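Dipeptidase AC. Metallo peptidase. MEROPS family M19 (Rhodobacter sphaeroides, PDB 3LY0) probably hydrolyses dipeptides as a zinc-dependent metallodipeptidase, and is seen here with two zinc ions and a phosphinate mimic of L-Ala-D-Ala. Local coordinates at residues A[231-236]-A[262-267]; A[9-14]-A[303-308]; A[140-145]-A[168-173]. One frame throughout, in Å; residues are numbered along the deposited sequence.

Contact 1: residues A[231-236]-A[262-267]. With ZN (zinc ion), chain E; LY0 ((2R)-3-[(R)-[(1R)-1-aminoethyl](hydroxy)phosphoryl]-2-methylpropanoic acid), chain C.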
loop_
_atom_site.group_PDB
_atom_site.type_symbol
_atom_site.label_atom_id
_atom_site.label_comp_id
_atom_site.label_asym_id
_atom_site.label_seq_id
_atom_site.Cartn_x
_atom_site.Cartn_y
_atom_site.Cartn_z
ATOM N N ALA A 231 -7.895 -2.700 1.391
ATOM C CA ALA A 231 -7.112 -1.522 1.750
ATOM C C ALA A 231 -5.687 -2.026 1.939
ATOM O O ALA A 231 -5.420 -2.788 2.870
ATOM C CB ALA A 231 -7.643 -0.909 3.030
ATOM N N THR A 232 -4.783 -1.665 1.032
ATOM C CA THR A 232 -3.456 -2.277 1.052
ATOM C C THR A 232 -2.572 -1.844 2.214
ATOM O O THR A 232 -1.673 -2.586 2.606
ATOM C CB THR A 232 -2.659 -2.005 -0.238
ATOM O OG1 THR A 232 -2.465 -0.595 -0.390
ATOM C CG2 THR A 232 -3.352 -2.582 -1.489
ATOM N N HIS A 233 -2.804 -0.644 2.750
ATOM C CA HIS A 233 -1.949 -0.125 3.813
ATOM C C HIS A 233 -2.724 0.813 4.740
ATOM O O HIS A 233 -2.553 2.037 4.713
ATOM C CB HIS A 233 -0.620 0.470 3.265
ATOM C CG HIS A 233 -0.770 1.606 2.287
ATOM N ND1 HIS A 233 -1.462 1.497 1.095
ATOM C CD2 HIS A 233 -0.242 2.856 2.295
ATOM C CE1 HIS A 233 -1.391 2.639 0.440
ATOM N NE2 HIS A 233 -0.641 3.477 1.134
ATOM N N SER A 234 -3.576 0.208 5.566
ATOM C CA SER A 234 -4.452 0.956 6.481
ATOM C C SER A 234 -4.631 0.166 7.762
ATOM O O SER A 234 -4.694 -1.067 7.728
ATOM C CB SER A 234 -5.831 1.172 5.851
ATOM O OG SER A 234 -5.751 1.948 4.672
ATOM N N ASN A 235 -4.749 0.876 8.886
ATOM C CA ASN A 235 -4.865 0.238 10.192
ATOM C C ASN A 235 -6.219 0.472 10.847
ATOM O O ASN A 235 -7.171 0.884 10.179
ATOM C CB ASN A 235 -3.694 0.654 11.084
ATOM C CG ASN A 235 -2.350 0.255 10.480
ATOM O OD1 ASN A 235 -2.279 -0.672 9.665
ATOM N ND2 ASN A 235 -1.284 0.959 10.859
ATOM N N ALA A 236 -6.316 0.192 12.146
ATOM C CA ALA A 236 -7.610 0.218 12.824
ATOM C C ALA A 236 -7.898 1.560 13.478
ATOM O O ALA A 236 -7.206 1.954 14.418
ATOM C CB ALA A 236 -7.685 -0.902 13.852
ATOM N N GLY A 262 -4.023 -4.676 4.613
ATOM C CA GLY A 262 -2.605 -4.759 4.906
ATOM C C GLY A 262 -2.204 -3.790 6.007
ATOM O O GLY A 262 -2.523 -2.600 5.941
ATOM N N LEU A 263 -1.515 -4.305 7.025
ATOM C CA LEU A 263 -1.033 -3.485 8.130
ATOM C C LEU A 263 0.041 -2.495 7.684
ATOM O O LEU A 263 1.094 -2.896 7.191
ATOM C CB LEU A 263 -0.466 -4.375 9.236
ATOM C CG LEU A 263 -0.047 -3.621 10.504
ATOM C CD1 LEU A 263 -1.235 -3.359 11.413
ATOM C CD2 LEU A 263 1.050 -4.397 11.243
ATOM N N ASN A 264 -0.233 -1.205 7.882
ATOM C CA ASN A 264 0.691 -0.135 7.521
ATOM C C ASN A 264 1.704 0.066 8.654
ATOM O O ASN A 264 1.311 0.183 9.821
ATOM C CB ASN A 264 -0.121 1.139 7.265
ATOM C CG ASN A 264 0.688 2.220 6.594
ATOM O OD1 ASN A 264 1.881 2.355 6.844
ATOM N ND2 ASN A 264 0.043 2.995 5.727
ATOM N N PHE A 265 2.995 0.063 8.327
ATOM C CA PHE A 265 4.030 0.227 9.350
ATOM C C PHE A 265 4.251 1.694 9.726
ATOM O O PHE A 265 5.073 1.992 10.593
ATOM C CB PHE A 265 5.387 -0.350 8.918
ATOM C CG PHE A 265 5.396 -1.843 8.658
ATOM C CD1 PHE A 265 4.319 -2.648 9.005
ATOM C CD2 PHE A 265 6.499 -2.430 8.056
ATOM C CE1 PHE A 265 4.343 -4.008 8.738
ATOM C CE2 PHE A 265 6.537 -3.786 7.801
ATOM C CZ PHE A 265 5.455 -4.576 8.142
ATOM N N ALA A 266 3.539 2.612 9.084
ATOM C CA ALA A 266 3.707 4.029 9.396
ATOM C C ALA A 266 3.431 4.298 10.865
ATOM O O ALA A 266 2.361 3.964 11.373
ATOM C CB ALA A 266 2.782 4.873 8.530
ATOM N N THR A 267 4.403 4.912 11.537
ATOM C CA THR A 267 4.293 5.253 12.950
ATOM C C THR A 267 2.987 6.002 13.231
ATOM O O THR A 267 2.285 5.716 14.215
ATOM C CB THR A 267 5.501 6.113 13.369
ATOM O OG1 THR A 267 5.663 7.170 12.414
ATOM C CG2 THR A 267 6.767 5.268 13.352
HETATM ZN ZN ZN E . -0.179 5.640 0.769
HETATM P P LY0 C . 2.221 6.984 1.102
HETATM C C1 LY0 C . 3.539 9.232 0.096
HETATM N N1 LY0 C . 3.263 7.242 -1.357
HETATM C C2 LY0 C . 3.473 7.723 -0.002
HETATM C C4 LY0 C . 2.692 7.241 2.859
HETATM C C5 LY0 C . 1.601 7.771 3.747
HETATM C C6 LY0 C . 0.297 7.040 3.574
HETATM C C7 LY0 C . 2.011 7.989 5.181
HETATM O O31 LY0 C . 2.173 5.520 0.734
HETATM O O32 LY0 C . 0.827 7.621 0.783
HETATM O O61 LY0 C . -0.835 7.582 4.089
HETATM O O62 LY0 C . 0.228 5.971 2.944
#

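Contact 2: residues A[9-14]-A[303-308]. With ZN (zinc ion), chain D; LY0 ((2R)-3-[(R)-[(1R)-1-aminoethyl](hydroxy)phosphoryl]-2-methylpropanoic acid), chain C.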
loop_
_atom_site.group_PDB
_atom_site.type_symbol
_atom_site.label_atom_id
_atom_site.label_comp_id
_atom_site.label_asym_id
_atom_site.label_seq_id
_atom_site.Cartn_x
_atom_site.Cartn_y
_atom_site.Cartn_z
ATOM N N VAL A 9 7.651 -12.912 3.293
ATOM C CA VAL A 9 6.566 -11.943 3.397
ATOM C C VAL A 9 6.226 -11.388 2.031
ATOM O O VAL A 9 7.105 -10.901 1.319
ATOM C CB VAL A 9 6.952 -10.782 4.331
ATOM C CG1 VAL A 9 5.929 -9.644 4.263
ATOM C CG2 VAL A 9 7.081 -11.292 5.751
ATOM N N PHE A 10 4.954 -11.498 1.657
ATOM C CA PHE A 10 4.463 -10.765 0.502
ATOM C C PHE A 10 3.750 -9.536 1.035
ATOM O O PHE A 10 2.881 -9.631 1.912
ATOM C CB PHE A 10 3.512 -11.603 -0.356
ATOM C CG PHE A 10 3.108 -10.909 -1.616
ATOM C CD1 PHE A 10 3.898 -10.994 -2.740
ATOM C CD2 PHE A 10 1.974 -10.116 -1.655
ATOM C CE1 PHE A 10 3.557 -10.335 -3.901
ATOM C CE2 PHE A 10 1.618 -9.446 -2.818
ATOM C CZ PHE A 10 2.404 -9.552 -3.937
ATOM N N ASP A 11 4.113 -8.383 0.483
ATOM C CA ASP A 11 3.711 -7.112 1.078
ATOM C C ASP A 11 2.730 -6.294 0.247
ATOM O O ASP A 11 2.795 -6.266 -0.991
ATOM C CB ASP A 11 4.938 -6.253 1.342
ATOM C CG ASP A 11 4.590 -4.988 2.058
ATOM O OD1 ASP A 11 4.197 -5.078 3.240
ATOM O OD2 ASP A 11 4.694 -3.904 1.435
ATOM N N GLY A 12 1.863 -5.571 0.945
ATOM C CA GLY A 12 0.764 -4.849 0.316
ATOM C C GLY A 12 1.082 -3.508 -0.332
ATOM O O GLY A 12 0.294 -3.039 -1.147
ATOM N N HIS A 13 2.198 -2.875 0.017
ATOM C CA HIS A 13 2.467 -1.530 -0.491
ATOM C C HIS A 13 3.865 -1.022 -0.189
ATOM O O HIS A 13 4.231 -0.894 0.977
ATOM C CB HIS A 13 1.476 -0.523 0.110
ATOM C CG HIS A 13 1.546 0.826 -0.528
ATOM N ND1 HIS A 13 0.798 1.153 -1.641
ATOM C CD2 HIS A 13 2.288 1.925 -0.235
ATOM C CE1 HIS A 13 1.056 2.401 -1.986
ATOM N NE2 HIS A 13 1.959 2.890 -1.159
ATOM N N ASN A 14 4.626 -0.692 -1.232
ATOM C CA ASN A 14 5.873 0.037 -1.008
ATOM C C ASN A 14 6.072 1.123 -2.045
ATOM O O ASN A 14 5.502 1.056 -3.135
ATOM C CB ASN A 14 7.092 -0.905 -0.957
ATOM C CG ASN A 14 7.581 -1.311 -2.334
ATOM O OD1 ASN A 14 8.140 -0.503 -3.078
ATOM N ND2 ASN A 14 7.383 -2.580 -2.677
ATOM N N MET A 303 0.379 -7.893 5.614
ATOM C CA MET A 303 1.253 -6.735 5.751
ATOM C C MET A 303 1.035 -5.762 4.608
ATOM O O MET A 303 0.821 -6.169 3.461
ATOM C CB MET A 303 2.723 -7.159 5.760
ATOM C CG MET A 303 3.069 -8.262 6.757
ATOM S SD MET A 303 2.999 -7.801 8.524
ATOM C CE MET A 303 1.438 -8.533 9.015
ATOM N N GLY A 304 1.113 -4.474 4.933
ATOM C CA GLY A 304 1.071 -3.392 3.959
ATOM C C GLY A 304 2.059 -2.316 4.369
ATOM O O GLY A 304 1.663 -1.188 4.686
ATOM N N SER A 305 3.335 -2.685 4.330
ATOM C CA SER A 305 4.427 -1.990 5.018
ATOM C C SER A 305 4.444 -0.473 4.876
ATOM O O SER A 305 4.654 0.243 5.861
ATOM C CB SER A 305 5.771 -2.545 4.528
ATOM O OG SER A 305 5.985 -2.240 3.156
ATOM N N ASP A 306 4.251 0.005 3.649
ATOM C CA ASP A 306 4.556 1.388 3.307
ATOM C C ASP A 306 6.064 1.621 3.380
ATOM O O ASP A 306 6.517 2.744 3.603
ATOM C CB ASP A 306 3.809 2.366 4.225
ATOM C CG ASP A 306 3.197 3.539 3.463
ATOM O OD1 ASP A 306 3.450 3.703 2.243
ATOM O OD2 ASP A 306 2.444 4.304 4.098
ATOM N N PHE A 307 6.849 0.561 3.175
ATOM C CA PHE A 307 8.299 0.730 3.046
ATOM C C PHE A 307 8.624 1.821 2.018
ATOM O O PHE A 307 8.051 1.857 0.917
ATOM C CB PHE A 307 8.997 -0.567 2.610
ATOM C CG PHE A 307 9.201 -1.581 3.709
ATOM C CD1 PHE A 307 9.649 -1.208 4.966
ATOM C CD2 PHE A 307 8.990 -2.937 3.448
ATOM C CE1 PHE A 307 9.860 -2.168 5.959
ATOM C CE2 PHE A 307 9.193 -3.892 4.434
ATOM C CZ PHE A 307 9.622 -3.503 5.687
ATOM N N ASP A 308 9.555 2.699 2.396
ATOM C CA ASP A 308 10.011 3.833 1.584
ATOM C C ASP A 308 8.964 4.920 1.347
ATOM O O ASP A 308 9.210 5.874 0.607
ATOM C CB ASP A 308 10.678 3.360 0.289
ATOM C CG ASP A 308 12.100 2.867 0.520
ATOM O OD1 ASP A 308 12.806 3.496 1.334
ATOM O OD2 ASP A 308 12.505 1.861 -0.098
HETATM ZN ZN ZN D . 2.768 4.965 -1.320
HETATM P P LY0 C . 2.221 6.984 1.102
HETATM C C1 LY0 C . 3.539 9.232 0.096
HETATM N N1 LY0 C . 3.263 7.242 -1.357
HETATM C C2 LY0 C . 3.473 7.723 -0.002
HETATM C C4 LY0 C . 2.692 7.241 2.859
HETATM C C5 LY0 C . 1.601 7.771 3.747
HETATM C C6 LY0 C . 0.297 7.040 3.574
HETATM C C7 LY0 C . 2.011 7.989 5.181
HETATM O O31 LY0 C . 2.173 5.520 0.734
HETATM O O32 LY0 C . 0.827 7.621 0.783
HETATM O O61 LY0 C . -0.835 7.582 4.089
HETATM O O62 LY0 C . 0.228 5.971 2.944
HETATM O O HOH W 1 1.195 -10.193 4.053
#

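Contact 3: residues A[140-145]-A[168-173]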
loop_
_atom_site.group_PDB
_atom_site.type_symbol
_atom_site.label_atom_id
_atom_site.label_comp_id
_atom_site.label_asym_id
_atom_site.label_seq_id
_atom_site.Cartn_x
_atom_site.Cartn_y
_atom_site.Cartn_z
ATOM N N GLY A 140 -3.390 6.420 -6.582
ATOM C CA GLY A 140 -3.951 7.646 -7.141
ATOM C C GLY A 140 -3.990 7.489 -8.643
ATOM O O GLY A 140 -2.997 7.105 -9.261
ATOM N N ALA A 141 -5.148 7.749 -9.238
ATOM C CA ALA A 141 -5.350 7.442 -10.645
ATOM C C ALA A 141 -5.262 8.664 -11.563
ATOM O O ALA A 141 -5.895 8.684 -12.620
ATOM C CB ALA A 141 -6.677 6.724 -10.831
ATOM N N GLU A 142 -4.465 9.656 -11.179
ATOM C CA GLU A 142 -4.336 10.868 -11.979
ATOM C C GLU A 142 -3.859 10.608 -13.402
ATOM O O GLU A 142 -4.198 11.364 -14.311
ATOM C CB GLU A 142 -3.371 11.839 -11.326
ATOM C CG GLU A 142 -3.893 12.458 -10.054
ATOM C CD GLU A 142 -3.516 11.697 -8.802
ATOM O OE1 GLU A 142 -3.004 10.557 -8.882
ATOM O OE2 GLU A 142 -3.741 12.265 -7.719
ATOM N N ALA A 143 -3.065 9.565 -13.604
ATOM C CA ALA A 143 -2.583 9.257 -14.941
ATOM C C ALA A 143 -3.672 8.663 -15.831
ATOM O O ALA A 143 -3.430 8.397 -17.007
ATOM C CB ALA A 143 -1.388 8.326 -14.870
ATOM N N ILE A 144 -4.854 8.435 -15.263
ATOM C CA ILE A 144 -5.996 7.929 -16.018
ATOM C C ILE A 144 -6.994 9.064 -16.241
ATOM O O ILE A 144 -7.486 9.667 -15.286
ATOM C CB ILE A 144 -6.726 6.789 -15.254
ATOM C CG1 ILE A 144 -5.735 5.740 -14.718
ATOM C CG2 ILE A 144 -7.804 6.153 -16.131
ATOM C CD1 ILE A 144 -4.855 5.136 -15.780
ATOM N N GLY A 145 -7.279 9.388 -17.495
ATOM C CA GLY A 145 -8.282 10.403 -17.758
ATOM C C GLY A 145 -9.674 9.903 -17.422
ATOM O O GLY A 145 -9.892 8.701 -17.289
ATOM N N ARG A 168 -5.532 13.425 -1.995
ATOM C CA ARG A 168 -5.527 14.541 -2.935
ATOM C C ARG A 168 -6.683 14.310 -3.903
ATOM O O ARG A 168 -6.946 13.174 -4.277
ATOM C CB ARG A 168 -4.187 14.545 -3.680
ATOM C CG ARG A 168 -4.028 15.608 -4.760
ATOM C CD ARG A 168 -2.620 15.534 -5.351
ATOM N NE ARG A 168 -2.364 14.214 -5.927
ATOM C CZ ARG A 168 -1.186 13.604 -5.939
ATOM N NH1 ARG A 168 -0.116 14.183 -5.413
ATOM N NH2 ARG A 168 -1.086 12.398 -6.489
ATOM N N PRO A 169 -7.405 15.378 -4.285
ATOM C CA PRO A 169 -8.572 15.168 -5.151
ATOM C C PRO A 169 -8.178 14.684 -6.547
ATOM O O PRO A 169 -7.125 15.079 -7.049
ATOM C CB PRO A 169 -9.198 16.570 -5.230
ATOM C CG PRO A 169 -8.068 17.508 -4.947
ATOM C CD PRO A 169 -7.243 16.794 -3.905
ATOM N N THR A 170 -9.019 13.850 -7.154
ATOM C CA THR A 170 -8.822 13.424 -8.539
ATOM C C THR A 170 -10.146 13.568 -9.284
ATOM O O THR A 170 -11.169 13.877 -8.671
ATOM C CB THR A 170 -8.393 11.950 -8.636
ATOM O OG1 THR A 170 -9.506 11.102 -8.323
ATOM C CG2 THR A 170 -7.217 11.651 -7.707
ATOM N N VAL A 171 -10.137 13.336 -10.595
ATOM C CA VAL A 171 -11.384 13.354 -11.358
ATOM C C VAL A 171 -12.335 12.230 -10.944
ATOM O O VAL A 171 -13.481 12.189 -11.383
ATOM C CB VAL A 171 -11.132 13.274 -12.883
ATOM C CG1 VAL A 171 -10.333 14.478 -13.352
ATOM C CG2 VAL A 171 -10.426 11.977 -13.267
ATOM N N PHE A 172 -11.863 11.316 -10.093
ATOM C CA PHE A 172 -12.620 10.110 -9.759
ATOM C C PHE A 172 -13.252 10.161 -8.373
ATOM O O PHE A 172 -14.133 9.371 -8.066
ATOM C CB PHE A 172 -11.713 8.873 -9.852
ATOM C CG PHE A 172 -11.115 8.680 -11.206
ATOM C CD1 PHE A 172 -11.920 8.338 -12.278
ATOM C CD2 PHE A 172 -9.761 8.862 -11.414
ATOM C CE1 PHE A 172 -11.387 8.177 -13.544
ATOM C CE2 PHE A 172 -9.219 8.709 -12.680
ATOM C CZ PHE A 172 -10.029 8.359 -13.743
ATOM N N GLY A 173 -12.791 11.087 -7.546
ATOM C CA GLY A 173 -13.219 11.130 -6.164
ATOM C C GLY A 173 -12.194 11.787 -5.280
ATOM O O GLY A 173 -11.296 12.495 -5.751
HETATM O O HOH W 2 -4.982 11.556 -5.400
HETATM O O HOH W 3 -4.679 14.760 -8.007
#

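Contact 1: residues A[231-236]-A[262-267]
N264 turns its CG anti to its own backbone N (chi1 -167°), and this swings the amide across to H233, whose CG is tucked between its backbone N and carbonyl carbon (chi1 59°). The two side chains then run side by side in the same direction, with ring and amide planes 42° apart. N264 ND2 donates to H233 O over 2.9 Å; the oxygen lies close to the amide plane of N264, while the donor stands above the carbonyl plane of H233. N264 OD1 accepts from A266 N at 2.8 Å and closes an Asx turn, so both ends of the amide are fixed.

N235 grips the backbone of N264 with both ends of its amide. Its OD1 takes N264 N at 2.8 Å on an in-plane lone pair, and its ND2 returns a nearly straight bond to N264 O at 2.9 Å; the two amide planes are almost perpendicular. Nearer the strands, G262 N bonds to A231 O and S234 N to G262 O.

H233 is the functional end of this network. ND1 donates to T232 OG1 at 2.8 Å, almost in the ring plane, which leaves NE2 to bind a zinc ion at 2.2 Å; D209 is a further partner of T232 OG1. E139, H212 and three ligand oxygens, O31 and O32 of the phosphinate group and O62 of the carboxylate, complete that metal's shell.

These are C-terminal strand ends of the TIM-barrel-like fold: 230-231 runs parallel to 260-263, which pairs in turn with 301-303, while helices 267-270 and 283-296 pack against N235 and L263.

Contact 2: residues A[9-14]-A[303-308]
The H13 ring meets D306 OD1 at its edge, near the ring plane, where CD2 approaches the oxygen to 3.3 Å; ring and carboxylate stand 76° apart although the two side chains point the same way. H233 stacks on the H13 ring, and S305 CB lies over one face of the F307 ring, toward its rim. This is the metal-bearing mouth of the TIM-barrel-like fold of the M19 dipeptidases, where the first strand, 9-11, comes beside the last, 301-303.

H13 NE2 binds one zinc ion at 2.2 Å, sharing it with E139, D15 and two ligand atoms, the phosphinate oxygen O31 and the amino nitrogen N1. D306 approaches the ligand itself: its OD1 is 2.7 Å from LY0 O31, the oxygen that also binds this zinc. N264 ND2 donates to the other carboxylate oxygen, D306 OD2, which should help to set the rotation of D306.

Behind this first shell, D11 ties the two chain segments together. Its CG is anti to the backbone N (chi1 -175°), carrying the carboxylate across to S305. OD1 receives S305 N at 2.8 Å on its syn lone pair, while OD2 takes H13 N at 3.0 Å from above the carboxylate plane, making an Asx turn. S305 OG sits within hydrogen-bonding distance of both D11 OD2 and H13 O. D11 thus holds the backbone on which the metal ligand H13 is mounted, and its buried charge probably draws on these donors for stabilisation.

H13 O also accepts D306 N, and G12 N donates to M303 O. In the turn beyond, S305 OG receives F307 N over 2.9 Å at 169°, closing an ST turn.

Contact 3: residues A[140-145]-A[168-173]
E142 reaches R168 along a bent chain. From CB, its CG lies beside the backbone N and 4.1 Å from T170 CG2; a twist at chi2 (92°) then turns CD toward the arginine. At the tip, E142 OE1 comes no closer than 3.6 Å to R168 NH2, and OE2 takes both bonds while also lying against T170 CG2 (3.5 Å). R168 grips this one oxygen side-on, with NH2 at 2.9 Å and NE at 3.0 Å from E142 OE2, in a salt bridge. Both nitrogens approach from the same side of the carboxylate, above its plane, whereas OE2 lies at the guanidinium edge; the two planes are 67° apart.

Two waters also donate to OE2, one bridging to R168 O and the other to P169 O, so the charged oxygen collects four donors. The guanidinium has further partners in S61 OG, which takes NH1, and V59 O, which takes NH2.

F172 makes the other half of the contact by pushing its ring edge against the turn 141-144. The carbonyl oxygens of A141 and I144 lie near the ring plane, I144 O being 3.2 Å from F172 CZ, and A141 CB touches F172 CE2 at 3.7 Å. V171 CG2 sits over the centre of one ring face. T170 OG1 accepts F172 N, closing an ST turn.

The contact joins the loops that follow the neighbouring parallel strands 132-139 and 159-163 of the TIM-barrel-like fold. Helix 149-157 packs on I144, helix 89-109 on E142, and helix 192-204 on F172.

How the contacts relate
Contacts 1 and 2 are adjoining parts of one active site, with centres 9 Å apart. L263 O to G304 N (2.8 Å) and F265 N to S305 O (3.0 Å) are probable backbone hydrogen bonds between them, and each contact supplies a histidine to a different zinc ion. E139 and the phosphinate bind both metals, so the inhibitor spans the two contacts. Contact 3 lies farther out, its centre 22 Å from that of contact 1 and 23 Å from that of contact 2. Even so, its segment 140-145 directly follows E139, and the R168 side chain comes within about 8 Å of the ligand.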